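Local coordinates for protein pleckstrin homology domain-containing family A member 8 (Homo sapiens, PDB 5KDI) that binds simple glycosphingolipids in an all-helical GLTP fold and probably carries them between membranes, at residues A[20-25]-A[193-198]; A[26-31]-A[98-103]; A[105-110]-A[187-192]; A[109-114]-A[180-185]. The protein carries 2 engineered substitutions. All blocks are in the same frame, centred on the assembly; numbering follows the deposited sequence. Where two conformers were deposited one is given.

Contact 1 (A[20-25]-A[193-198])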
# COMPACT_ATOMS: atom_id res chain seq x y z
N SER A 20 8.47 18.34 2.47
CA SER A 20 8.25 16.88 2.48
C SER A 20 7.04 16.47 1.65
O SER A 20 6.37 15.47 1.92
CB SER A 20 8.06 16.38 3.93
OG SER A 20 9.20 16.66 4.71
N GLY A 21 6.72 17.26 0.62
CA GLY A 21 5.56 16.97 -0.20
C GLY A 21 5.67 15.67 -0.97
O GLY A 21 6.66 15.47 -1.67
N ILE A 22 4.65 14.81 -0.87
CA ILE A 22 4.66 13.51 -1.55
C ILE A 22 3.93 13.72 -2.87
O ILE A 22 2.73 13.98 -2.90
CB ILE A 22 3.95 12.41 -0.71
CG1 ILE A 22 4.62 12.30 0.71
CG2 ILE A 22 3.84 11.11 -1.52
CD1 ILE A 22 3.82 11.51 1.76
N PRO A 23 4.66 13.57 -3.99
CA PRO A 23 4.04 13.78 -5.32
C PRO A 23 2.83 12.83 -5.51
O PRO A 23 2.96 11.58 -5.35
CB PRO A 23 5.18 13.43 -6.29
CG PRO A 23 6.41 13.63 -5.53
CD PRO A 23 6.10 13.24 -4.12
N THR A 24 1.72 13.39 -5.97
CA THR A 24 0.47 12.61 -6.04
C THR A 24 0.52 11.45 -7.03
O THR A 24 0.19 10.35 -6.65
CB THR A 24 -0.67 13.55 -6.44
OG1 THR A 24 -0.70 14.64 -5.47
CG2 THR A 24 -2.04 12.83 -6.49
N GLU A 25 0.88 11.72 -8.31
CA GLU A 25 0.81 10.65 -9.32
C GLU A 25 1.74 9.51 -9.00
O GLU A 25 1.38 8.34 -9.11
CB GLU A 25 1.05 11.12 -10.76
CG GLU A 25 0.20 12.26 -11.27
CD GLU A 25 0.41 12.51 -12.82
OE1 GLU A 25 1.07 11.68 -13.52
OE2 GLU A 25 -0.05 13.59 -13.32
N LEU A 193 4.81 7.07 4.89
CA LEU A 193 3.67 6.79 5.82
C LEU A 193 3.79 7.64 7.11
O LEU A 193 2.79 8.05 7.66
CB LEU A 193 3.60 5.34 6.17
CG LEU A 193 3.20 4.46 5.03
CD1 LEU A 193 3.33 2.95 5.39
CD2 LEU A 193 1.79 4.73 4.57
N ALA A 194 5.03 7.86 7.59
CA ALA A 194 5.25 8.68 8.80
C ALA A 194 4.81 10.13 8.57
O ALA A 194 4.21 10.75 9.43
CB ALA A 194 6.70 8.58 9.28
N ILE A 195 5.15 10.65 7.38
CA ILE A 195 4.73 11.98 6.97
C ILE A 195 3.22 12.05 7.01
O ILE A 195 2.62 13.02 7.52
CB ILE A 195 5.34 12.38 5.59
CG1 ILE A 195 6.84 12.51 5.71
CG2 ILE A 195 4.65 13.62 4.99
CD1 ILE A 195 7.62 12.56 4.39
N LEU A 196 2.56 11.08 6.41
CA LEU A 196 1.10 11.05 6.34
C LEU A 196 0.46 10.91 7.74
O LEU A 196 -0.54 11.56 8.06
CB LEU A 196 0.58 9.99 5.34
CG LEU A 196 0.86 10.29 3.89
CD1 LEU A 196 0.48 9.11 3.07
CD2 LEU A 196 0.19 11.60 3.40
N ASP A 197 1.06 10.04 8.54
CA ASP A 197 0.56 9.85 9.90
C ASP A 197 0.59 11.16 10.67
O ASP A 197 -0.38 11.52 11.34
CB ASP A 197 1.33 8.77 10.63
CG ASP A 197 1.03 7.36 10.19
OD1 ASP A 197 0.05 7.10 9.46
OD2 ASP A 197 1.80 6.45 10.58
N THR A 198 1.70 11.89 10.56
CA THR A 198 1.84 13.21 11.25
C THR A 198 0.76 14.19 10.73
O THR A 198 0.10 14.87 11.50
CB THR A 198 3.26 13.72 11.09
OG1 THR A 198 4.14 12.80 11.71
CG2 THR A 198 3.40 15.11 11.70
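Ile22 meets Ile195 and Leu196 of helix 172-202 through the far end of its side chain, and its CD1 does nearly all the work. With chi1 at -57° and chi2 at 165°, the longer branch lies beside the backbone N and runs out extended, which delivers the terminal methyl to the notch between two successive helix residues. There CD1 of Ile22 touches CG2 of Ile195 at 3.9 Å and the branch point CG of Leu196 at 3.8 Å. The two neighbours receive it differently. The two isoleucines run past one another in antiparallel senses, the CD1 end of one beside the CG2 branch of the other. The CB of Leu196 is aimed neither at the loop nor away from it, but its isobutyl end swings in obliquely, CD2 lying 4.0 Å from CD1 of Ile22. Ile195 is shared: its short branch faces Ile22, while its longer one points to Ser20, with CD1 of Ile195 3.9 Å from CB of Ser20. The side-chain contacts are carbon to carbon and modest, 176 Å² in all, and Ser20 lies at their partly exposed margin.

The loop's own polar groups are answered elsewhere: Gln75 receives Ile22 N and donates to Ser20 O, and Ile22 and Leu196 both also lean on Leu74 and Phe27. Ser20 takes the left-handed conformation, phi 57°, and together with Gly21 faces Leu17 as a G1 beta bulge; two residues later Pro23 stands at the N-cap. The loop before helix 24-32 thus packs on the C-terminal helix 172-202 of the all-helical GLTP fold.

Contact 2 (A[26-31]-A[98-103]). With 6S8 ((~{Z})-~{N}-[(~{E},2~{S},3~{R})-1-[(2~{R},3~{R},4~{S},5~{R},6~{R})-6-(hydroxymethyl)-3,4,5-tris(oxidanyl)oxan-2-yl]oxy-3-oxidanyl-octadec-4-en-2-yl]octadec-9-enamide), chain C.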
# COMPACT_ATOMS: atom_id res chain seq x y z
N ALA A 26 2.98 9.82 -8.63
CA ALA A 26 3.95 8.77 -8.33
C ALA A 26 3.52 7.89 -7.16
O ALA A 26 3.67 6.67 -7.19
CB ALA A 26 5.35 9.35 -8.13
N PHE A 27 3.00 8.51 -6.11
CA PHE A 27 2.49 7.76 -4.98
C PHE A 27 1.39 6.80 -5.39
O PHE A 27 1.38 5.65 -4.99
CB PHE A 27 2.09 8.72 -3.85
CG PHE A 27 1.65 8.00 -2.61
CD1 PHE A 27 2.59 7.68 -1.64
CD2 PHE A 27 0.34 7.66 -2.39
CE1 PHE A 27 2.23 7.04 -0.50
CE2 PHE A 27 -0.04 7.02 -1.20
CZ PHE A 27 0.91 6.71 -0.29
N LEU A 28 0.41 7.31 -6.15
CA LEU A 28 -0.73 6.50 -6.54
C LEU A 28 -0.26 5.34 -7.45
O LEU A 28 -0.81 4.24 -7.41
CB LEU A 28 -1.81 7.33 -7.16
CG LEU A 28 -2.50 8.35 -6.21
CD1 LEU A 28 -3.53 9.13 -7.02
CD2 LEU A 28 -3.16 7.66 -5.03
N ALA A 29 0.76 5.61 -8.27
CA ALA A 29 1.31 4.54 -9.15
C ALA A 29 1.96 3.43 -8.35
O ALA A 29 1.81 2.24 -8.68
CB ALA A 29 2.30 5.12 -10.19
N SER A 30 2.62 3.82 -7.28
CA SER A 30 3.23 2.82 -6.39
C SER A 30 2.15 1.98 -5.70
O SER A 30 2.32 0.75 -5.47
CB SER A 30 4.19 3.48 -5.39
OG SER A 30 5.35 3.94 -6.10
N CYS A 31 1.05 2.63 -5.33
CA CYS A 31 -0.06 1.89 -4.73
C CYS A 31 -0.65 0.91 -5.74
O CYS A 31 -0.96 -0.26 -5.43
CB CYS A 31 -1.12 2.88 -4.24
SG CYS A 31 -0.67 3.93 -2.84
N LEU A 98 -6.72 7.86 3.92
CA LEU A 98 -6.73 7.20 5.22
C LEU A 98 -6.65 5.69 5.06
O LEU A 98 -5.83 4.99 5.70
CB LEU A 98 -7.93 7.58 6.02
CG LEU A 98 -8.10 6.98 7.43
CD1 LEU A 98 -6.97 7.41 8.35
CD2 LEU A 98 -9.52 7.26 7.93
N TRP A 99 -7.54 5.18 4.22
CA TRP A 99 -7.59 3.73 4.01
C TRP A 99 -6.42 3.21 3.16
O TRP A 99 -5.94 2.07 3.39
CB TRP A 99 -8.94 3.32 3.44
CG TRP A 99 -9.99 3.39 4.48
CD1 TRP A 99 -10.92 4.44 4.71
CD2 TRP A 99 -10.20 2.45 5.56
NE1 TRP A 99 -11.69 4.15 5.79
CE2 TRP A 99 -11.32 2.97 6.34
CE3 TRP A 99 -9.61 1.24 5.93
CZ2 TRP A 99 -11.82 2.27 7.44
CZ3 TRP A 99 -10.13 0.56 7.02
CH2 TRP A 99 -11.21 1.06 7.74
N LEU A 100 -5.91 4.01 2.22
CA LEU A 100 -4.68 3.64 1.52
C LEU A 100 -3.50 3.51 2.48
O LEU A 100 -2.75 2.50 2.41
CB LEU A 100 -4.32 4.55 0.36
CG LEU A 100 -5.12 4.47 -0.91
CD1 LEU A 100 -4.71 5.63 -1.82
CD2 LEU A 100 -4.83 3.12 -1.55
N LYS A 101 -3.33 4.48 3.38
CA LYS A 101 -2.20 4.39 4.27
C LYS A 101 -2.32 3.22 5.24
O LYS A 101 -1.33 2.58 5.54
CB LYS A 101 -1.90 5.74 4.94
CG LYS A 101 -2.69 6.11 6.17
CD LYS A 101 -2.12 7.35 6.84
CE LYS A 101 -2.60 7.51 8.28
NZ LYS A 101 -3.58 8.61 8.25
N ARG A 102 -3.56 2.90 5.63
CA ARG A 102 -3.77 1.76 6.50
C ARG A 102 -3.39 0.47 5.75
O ARG A 102 -2.76 -0.42 6.31
CB ARG A 102 -5.22 1.72 7.02
CG ARG A 102 -5.51 2.82 8.03
CD ARG A 102 -7.01 2.87 8.33
NE ARG A 102 -7.28 3.88 9.36
CZ ARG A 102 -8.48 4.09 9.89
NH1 ARG A 102 -9.50 3.44 9.36
NH2 ARG A 102 -8.64 4.98 10.88
N GLY A 103 -3.80 0.39 4.50
CA GLY A 103 -3.46 -0.75 3.74
C GLY A 103 -1.96 -0.90 3.46
O GLY A 103 -1.39 -1.99 3.53
C1 6S8 C . -12.72 -0.47 4.38
C2 6S8 C . -11.94 -1.76 4.32
N2 6S8 C . -10.66 -1.50 3.68
C3 6S8 C . -12.73 -2.82 3.50
O3 6S8 C . -14.01 -2.97 4.16
C4 6S8 C . -11.99 -4.10 3.47
C5 6S8 C . -11.59 -4.63 2.31
C6 6S8 C . -10.85 -5.93 2.15
C7 6S8 C . -10.42 -6.67 3.39
C8 6S8 C . -10.22 -8.08 2.91
C9 6S8 C . -9.17 -8.69 3.76
C10 6S8 C . -7.82 -8.21 3.30
C11 6S8 C . -6.97 -9.38 2.78
C12 6S8 C . -5.50 -9.03 2.92
C13 6S8 C . -4.65 -9.21 1.68
C14 6S8 C . -4.26 -10.64 1.34
C15 6S8 C . -2.86 -10.70 0.70
C16 6S8 C . -2.70 -11.52 -0.58
C17 6S8 C . -1.65 -12.63 -0.63
C18 6S8 C . -0.19 -12.19 -0.55
C1A 6S8 C . -13.05 1.51 3.05
O1A 6S8 C . -12.94 0.10 3.09
C2A 6S8 C . -12.70 2.00 1.67
O2A 6S8 C . -11.33 1.63 1.40
C3A 6S8 C . -12.98 3.49 1.51
O3A 6S8 C . -12.78 3.86 0.17
C4A 6S8 C . -14.40 3.79 1.96
O4A 6S8 C . -15.35 3.34 1.00
O5A 6S8 C . -16.33 2.72 5.01
C5M 6S8 C . -14.64 3.21 3.35
C6A 6S8 C . -16.05 3.46 3.80
O6A 6S8 C . -14.40 1.80 3.32
CAA 6S8 C . -9.49 -1.79 4.24
OAA 6S8 C . -9.35 -2.21 5.38
CAB 6S8 C . -8.31 -1.49 3.37
CAC 6S8 C . -8.24 -2.85 2.63
CAD 6S8 C . -6.88 -3.39 2.73
CAE 6S8 C . -6.36 -3.48 1.33
CAF 6S8 C . -4.95 -4.03 1.46
CAG 6S8 C . -3.96 -3.19 0.63
CAH 6S8 C . -2.91 -4.09 -0.05
CAI 6S8 C . -2.05 -4.64 1.05
CAJ 6S8 C . -1.57 -5.89 1.06
CAK 6S8 C . -1.79 -6.91 -0.02
CAL 6S8 C . -0.60 -7.84 0.24
CAM 6S8 C . -0.20 -8.68 -0.95
CAN 6S8 C . 0.17 -7.81 -2.11
CAO 6S8 C . 1.18 -8.52 -2.98
CAP 6S8 C . 2.60 -8.17 -2.63
CAQ 6S8 C . 3.38 -7.76 -3.83
CAR 6S8 C . 4.32 -6.71 -3.40
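Gly103 N donates to Trp99 O at 2.9 Å, the shortest polar bond here, within a helical turn whose Leu100 reaches across to Leu28 and Cys31. Both ends of that bond belong to residues of the lipid pocket, so one turn serves two sides. On the interior side, Leu28 and Leu100 cross at about a right angle. In one of the two conformers of Leu100, CD2 of Leu28 lies 4.1 Å from CD1 of Leu100, and the sulfur SG of Cys31 approaches CD2 of Leu100 more loosely, at 4.4 Å. On the other side, the indole of Trp99 is a platform in the manner of the GLTP family. The sugar of the bound glycosylceramide spreads over one face, its C1A 3.8 Å above the plane toward the rim, and the amide oxygen OAA comes within 3.3 Å of CZ3 of Trp99. NH1 of Arg102 stands 3.2 Å above the opposite face, near the rim, with the guanidinium edge-on to CZ3; Leu98 CG lies over the rim of one guanidinium face.

Helix 47-64 packs alongside: Val60 touches Leu28, Leu53 and Asn56 touch Leu100, and Asn56 also hydrogen-bonds the lipid. Phe27 meanwhile reaches Gln192 of helix 172-202.

Contact 3 (A[105-110]-A[187-192]). With 6S8 ((~{Z})-~{N}-[(~{E},2~{S},3~{R})-1-[(2~{R},3~{R},4~{S},5~{R},6~{R})-6-(hydroxymethyl)-3,4,5-tris(oxidanyl)oxan-2-yl]oxy-3-oxidanyl-octadec-4-en-2-yl]octadec-9-enamide), chain C.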
# COMPACT_ATOMS: atom_id res chain seq x y z
N LYS A 105 0.40 0.25 5.46
CA LYS A 105 1.07 -0.16 6.72
C LYS A 105 1.04 -1.72 6.83
O LYS A 105 2.02 -2.34 7.24
CB LYS A 105 0.45 0.45 7.96
CG LYS A 105 0.66 1.93 8.08
CD LYS A 105 1.87 2.31 8.93
CE LYS A 105 1.97 3.83 9.25
NZ LYS A 105 0.98 4.09 10.31
N PHE A 106 -0.10 -2.33 6.47
CA PHE A 106 -0.23 -3.78 6.40
C PHE A 106 0.77 -4.41 5.40
O PHE A 106 1.54 -5.34 5.75
CB PHE A 106 -1.66 -4.20 6.11
CG PHE A 106 -1.83 -5.67 5.81
CD1 PHE A 106 -1.60 -6.64 6.76
CD2 PHE A 106 -2.15 -6.08 4.56
CE1 PHE A 106 -1.77 -8.01 6.47
CE2 PHE A 106 -2.32 -7.42 4.27
CZ PHE A 106 -2.10 -8.39 5.22
N LEU A 107 0.82 -3.86 4.18
CA LEU A 107 1.75 -4.34 3.18
C LEU A 107 3.22 -4.27 3.69
O LEU A 107 3.99 -5.20 3.52
CB LEU A 107 1.58 -3.46 1.89
CG LEU A 107 2.60 -3.77 0.80
CD1 LEU A 107 2.46 -5.22 0.26
CD2 LEU A 107 2.41 -2.71 -0.28
N LYS A 108 3.57 -3.14 4.30
CA LYS A 108 4.91 -2.92 4.83
C LYS A 108 5.22 -4.02 5.89
O LYS A 108 6.29 -4.62 5.89
CB LYS A 108 5.09 -1.52 5.39
CG LYS A 108 6.50 -1.10 5.65
CD LYS A 108 6.68 0.31 6.09
CE LYS A 108 6.28 0.48 7.52
NZ LYS A 108 7.37 -0.01 8.44
N GLY A 109 4.24 -4.27 6.79
CA GLY A 109 4.43 -5.27 7.84
C GLY A 109 4.65 -6.65 7.26
O GLY A 109 5.51 -7.40 7.70
N PHE A 110 3.82 -7.03 6.29
CA PHE A 110 3.89 -8.32 5.67
C PHE A 110 5.24 -8.49 4.92
O PHE A 110 5.92 -9.48 5.09
CB PHE A 110 2.75 -8.42 4.65
CG PHE A 110 2.90 -9.58 3.68
CD1 PHE A 110 2.99 -10.95 4.10
CD2 PHE A 110 2.98 -9.34 2.32
CE1 PHE A 110 3.17 -11.96 3.17
CE2 PHE A 110 3.13 -10.34 1.40
CZ PHE A 110 3.21 -11.66 1.80
N PRO A 187 11.92 1.13 3.73
CA PRO A 187 12.17 2.38 4.45
C PRO A 187 11.62 3.58 3.72
O PRO A 187 11.22 4.58 4.35
CB PRO A 187 13.65 2.45 4.59
CG PRO A 187 14.19 1.53 3.63
CD PRO A 187 13.18 0.43 3.40
N ALA A 188 11.59 3.53 2.38
CA ALA A 188 11.00 4.65 1.62
C ALA A 188 9.51 4.73 1.93
O ALA A 188 9.00 5.81 2.20
CB ALA A 188 11.21 4.46 0.10
N MET A 189 8.82 3.60 1.92
CA MET A 189 7.41 3.57 2.28
C MET A 189 7.18 4.08 3.70
O MET A 189 6.29 4.91 3.98
CB MET A 189 6.79 2.18 2.08
CG MET A 189 5.29 2.29 1.98
SD MET A 189 4.50 0.72 2.40
CE MET A 189 5.45 -0.44 1.47
N GLU A 190 8.02 3.59 4.63
CA GLU A 190 7.92 4.01 6.06
C GLU A 190 8.01 5.54 6.15
O GLU A 190 7.29 6.16 6.94
CB GLU A 190 9.02 3.36 6.87
CG GLU A 190 9.03 3.55 8.38
CD GLU A 190 10.21 2.84 9.12
OE1 GLU A 190 11.13 2.27 8.48
OE2 GLU A 190 10.24 2.85 10.38
N LYS A 191 8.97 6.13 5.43
CA LYS A 191 9.17 7.57 5.50
C LYS A 191 7.88 8.32 5.07
O LYS A 191 7.44 9.28 5.73
CB LYS A 191 10.35 8.00 4.63
CG LYS A 191 10.56 9.49 4.57
CD LYS A 191 11.75 9.81 3.67
CE LYS A 191 12.11 11.28 3.75
NZ LYS A 191 13.00 11.65 4.90
N GLN A 192 7.32 7.89 3.96
CA GLN A 192 6.10 8.51 3.45
C GLN A 192 4.92 8.28 4.37
O GLN A 192 4.13 9.22 4.63
CB GLN A 192 5.83 8.04 2.03
CG GLN A 192 6.94 8.49 1.07
CD GLN A 192 6.91 7.84 -0.27
OE1 GLN A 192 5.80 7.54 -0.78
NE2 GLN A 192 8.12 7.64 -0.89
C1 6S8 C . -12.72 -0.47 4.38
C2 6S8 C . -11.94 -1.76 4.32
N2 6S8 C . -10.66 -1.50 3.68
C3 6S8 C . -12.73 -2.82 3.50
O3 6S8 C . -14.01 -2.97 4.16
C4 6S8 C . -11.99 -4.10 3.47
C5 6S8 C . -11.59 -4.63 2.31
C6 6S8 C . -10.85 -5.93 2.15
C7 6S8 C . -10.42 -6.67 3.39
C8 6S8 C . -10.22 -8.08 2.91
C9 6S8 C . -9.17 -8.69 3.76
C10 6S8 C . -7.82 -8.21 3.30
C11 6S8 C . -6.97 -9.38 2.78
C12 6S8 C . -5.50 -9.03 2.92
C13 6S8 C . -4.65 -9.21 1.68
C14 6S8 C . -4.26 -10.64 1.34
C15 6S8 C . -2.86 -10.70 0.70
C16 6S8 C . -2.70 -11.52 -0.58
C17 6S8 C . -1.65 -12.63 -0.63
C18 6S8 C . -0.19 -12.19 -0.55
C1A 6S8 C . -13.05 1.51 3.05
O1A 6S8 C . -12.94 0.10 3.09
C2A 6S8 C . -12.70 2.00 1.67
O2A 6S8 C . -11.33 1.63 1.40
C3A 6S8 C . -12.98 3.49 1.51
O3A 6S8 C . -12.78 3.86 0.17
C4A 6S8 C . -14.40 3.79 1.96
O4A 6S8 C . -15.35 3.34 1.00
O5A 6S8 C . -16.33 2.72 5.01
C5M 6S8 C . -14.64 3.21 3.35
C6A 6S8 C . -16.05 3.46 3.80
O6A 6S8 C . -14.40 1.80 3.32
CAA 6S8 C . -9.49 -1.79 4.24
OAA 6S8 C . -9.35 -2.21 5.38
CAB 6S8 C . -8.31 -1.49 3.37
CAC 6S8 C . -8.24 -2.85 2.63
CAD 6S8 C . -6.88 -3.39 2.73
CAE 6S8 C . -6.36 -3.48 1.33
CAF 6S8 C . -4.95 -4.03 1.46
CAG 6S8 C . -3.96 -3.19 0.63
CAH 6S8 C . -2.91 -4.09 -0.05
CAI 6S8 C . -2.05 -4.64 1.05
CAJ 6S8 C . -1.57 -5.89 1.06
CAK 6S8 C . -1.79 -6.91 -0.02
CAL 6S8 C . -0.60 -7.84 0.24
CAM 6S8 C . -0.20 -8.68 -0.95
CAN 6S8 C . 0.17 -7.81 -2.11
CAO 6S8 C . 1.18 -8.52 -2.98
CAP 6S8 C . 2.60 -8.17 -2.63
CAQ 6S8 C . 3.38 -7.76 -3.83
CAR 6S8 C . 4.32 -6.71 -3.40
O HOH W 1 9.99 0.08 7.50
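Segments 105-110 and 187-192, of helices 93-115 and 172-202, run roughly antiparallel, 150° between their directions, with axes 10.4 Å apart; Lys108 and Met189 stand closest across the gap. The second is kinked at Pro187, whose nitrogen makes no bond to the preceding turn.

Lys108 divides the contact into two zones. Met189 and Glu190 each have two conformers, and what follows holds for one of each. Near the backbone, CB of Lys108 rests on the thioether of Met189, 3.8 Å from SD. The methionine bends at its end (chi3 -47°), presenting CE to Leu107; these two side chains cross at about a right angle, CE of Met189 being 4.2 Å from CD2 of Leu107. Farther out, the lysine chain turns at chi3 and chi4 and passes obliquely over Glu190, its CD 3.9 Å from CB of Glu190. NZ of Lys108 is 4.4 Å from OE1 of Glu190, beyond a salt bridge. A water joins them, accepting from NZ and donating weakly to OE1.

Leu107 and Phe106 also line the hydrocarbon channel, Leu107 CB lying 3.9 Å from CAI, a carbon of the acyl chain's double bond. Cohesion is therefore mainly apolar, and any electrostatic contribution of the water-bridged pair is probably softened by solvent.

Contact 4 (A[109-114]-A[180-185])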
# COMPACT_ATOMS: atom_id res chain seq x y z
N GLY A 109 4.24 -4.27 6.79
CA GLY A 109 4.43 -5.27 7.84
C GLY A 109 4.65 -6.65 7.26
O GLY A 109 5.51 -7.40 7.70
N PHE A 110 3.82 -7.03 6.29
CA PHE A 110 3.89 -8.32 5.67
C PHE A 110 5.24 -8.49 4.92
O PHE A 110 5.92 -9.48 5.09
CB PHE A 110 2.75 -8.42 4.65
CG PHE A 110 2.90 -9.58 3.68
CD1 PHE A 110 2.99 -10.95 4.10
CD2 PHE A 110 2.98 -9.34 2.32
CE1 PHE A 110 3.17 -11.96 3.17
CE2 PHE A 110 3.13 -10.34 1.40
CZ PHE A 110 3.21 -11.66 1.80
N LEU A 111 5.65 -7.48 4.16
CA LEU A 111 6.88 -7.60 3.40
C LEU A 111 8.12 -7.56 4.28
O LEU A 111 9.12 -8.19 3.96
CB LEU A 111 6.96 -6.52 2.32
CG LEU A 111 5.98 -6.62 1.17
CD1 LEU A 111 6.13 -5.38 0.27
CD2 LEU A 111 6.20 -7.89 0.35
N THR A 112 8.02 -6.87 5.42
CA THR A 112 9.11 -6.91 6.43
C THR A 112 9.29 -8.31 6.99
O THR A 112 10.41 -8.76 7.10
CB THR A 112 8.90 -5.87 7.57
OG1 THR A 112 8.79 -4.55 6.99
CG2 THR A 112 9.96 -5.94 8.67
N GLU A 113 8.20 -9.02 7.32
CA GLU A 113 8.31 -10.41 7.76
C GLU A 113 9.02 -11.25 6.71
O GLU A 113 9.91 -12.04 7.04
CB GLU A 113 6.92 -11.02 8.02
CG GLU A 113 6.24 -10.54 9.25
CD GLU A 113 6.36 -11.48 10.45
OE1 GLU A 113 6.65 -12.72 10.32
OE2 GLU A 113 6.20 -10.95 11.54
N VAL A 114 8.56 -11.15 5.47
CA VAL A 114 9.22 -11.85 4.34
C VAL A 114 10.70 -11.51 4.18
O VAL A 114 11.53 -12.41 4.04
CB VAL A 114 8.49 -11.66 2.99
CG1 VAL A 114 9.28 -12.40 1.89
CG2 VAL A 114 7.04 -12.20 3.11
N ARG A 180 17.94 -6.57 -1.70
CA ARG A 180 18.35 -5.23 -2.19
C ARG A 180 17.16 -4.38 -2.39
O ARG A 180 17.11 -3.24 -1.87
CB ARG A 180 19.14 -5.38 -3.51
CG ARG A 180 19.51 -4.11 -4.28
CD ARG A 180 19.86 -4.30 -5.73
NE ARG A 180 18.69 -4.80 -6.47
CZ ARG A 180 18.65 -5.84 -7.29
NH1 ARG A 180 19.75 -6.57 -7.53
NH2 ARG A 180 17.48 -6.15 -7.85
N ASP A 181 16.16 -4.88 -3.10
CA ASP A 181 15.05 -4.04 -3.48
C ASP A 181 14.13 -3.71 -2.32
O ASP A 181 13.64 -2.56 -2.20
CB ASP A 181 14.27 -4.70 -4.62
CG ASP A 181 15.03 -4.71 -5.92
OD1 ASP A 181 16.07 -3.99 -6.02
OD2 ASP A 181 14.58 -5.44 -6.85
N LEU A 182 13.84 -4.71 -1.47
CA LEU A 182 13.02 -4.46 -0.26
C LEU A 182 13.71 -3.57 0.74
O LEU A 182 13.03 -2.78 1.45
CB LEU A 182 12.58 -5.77 0.40
CG LEU A 182 11.47 -6.54 -0.33
CD1 LEU A 182 11.25 -7.91 0.31
CD2 LEU A 182 10.23 -5.67 -0.52
N SER A 183 15.04 -3.62 0.79
CA SER A 183 15.80 -2.73 1.69
C SER A 183 15.74 -1.27 1.32
O SER A 183 16.05 -0.40 2.15
CB SER A 183 17.25 -3.20 1.76
OG SER A 183 17.36 -4.39 2.43
N LEU A 184 15.31 -0.96 0.08
CA LEU A 184 14.98 0.40 -0.33
C LEU A 184 13.45 0.67 -0.25
O LEU A 184 13.05 1.72 0.24
CB LEU A 184 15.43 0.60 -1.80
CG LEU A 184 16.92 0.67 -2.01
CD1 LEU A 184 17.19 0.51 -3.51
CD2 LEU A 184 17.44 2.00 -1.43
N TYR A 185 12.67 -0.28 -0.75
CA TYR A 185 11.21 -0.14 -0.84
C TYR A 185 10.56 0.14 0.51
O TYR A 185 9.77 1.07 0.69
CB TYR A 185 10.63 -1.42 -1.46
CG TYR A 185 9.17 -1.43 -1.83
CD1 TYR A 185 8.73 -0.98 -3.08
CD2 TYR A 185 8.24 -1.95 -0.97
CE1 TYR A 185 7.39 -1.10 -3.44
CE2 TYR A 185 6.93 -2.08 -1.32
CZ TYR A 185 6.50 -1.64 -2.53
OH TYR A 185 5.17 -1.84 -2.85
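The phenol ring of Tyr185 takes a methyl of Leu111 obliquely, CD1 of Leu111 lying 3.7 Å from CE2 of Tyr185, while the rings of Phe4 and Phe11 both meet the tyrosine edge-to-face. This aromatic group sits where two long helices of the all-helical GLTP fold, 93-115 and 172-202, face each other near the far end of the lipid chamber. The tyrosine ring owes its placement to a first torsion of -172°, which sets CG opposite the backbone N and extends the ring toward helix 93-115. Leu111 answers with the other choice, CG opposite the carbonyl carbon, so that the same CD1 also meets Leu182, whose CD2 is 4.2 Å away. Leu111 and Leu182 cross at about a right angle. All three side chains are buried, and that of Leu111 comes within about 4 Å of the lipid, so Leu111 joins the helix packing to the neighbourhood of the lipid.

The second flat group faces away from this core. The guanidinium of Arg180 forms a side-on salt bridge with its neighbour Asp181, one nitrogen to each oxygen, NH2 meeting OD2 at 3.1 Å. OD2 has further partners in Thr2 and Ser5, which ties the N-terminal residues to helix 172-202. NE of Arg180 reaches OD1 of Asp181 at 2.8 Å; OD1 lies nearly in the guanidinium plane (9° out of it), whereas NE approaches from 44° above the carboxylate plane.

In the fold
Helix 172-202 supplies one side of contacts 1, 3 and 4, and helix 93-115 one side of contacts 2, 3 and 4. Contacts 3 and 4 continue one another along this helix pair, their centres 8 Å apart and Leu107 CD2 3.9 Å from Tyr185 OH. Contacts 1 and 4 lie 19 Å apart, centre to centre. Helix 24-32 joins contacts 1 and 2, where Ile22 CG2 packs on Phe27 CD1, and Ile22 CD1, 3.7 Å from Gln192 O, ties contact 1 to contact 3. The lipid runs beside the series: its head at contact 2, its chains along contact 3, the side chain of Leu111 in contact 4 about 4 Å from it and that of Leu196 in contact 1 about 13 Å.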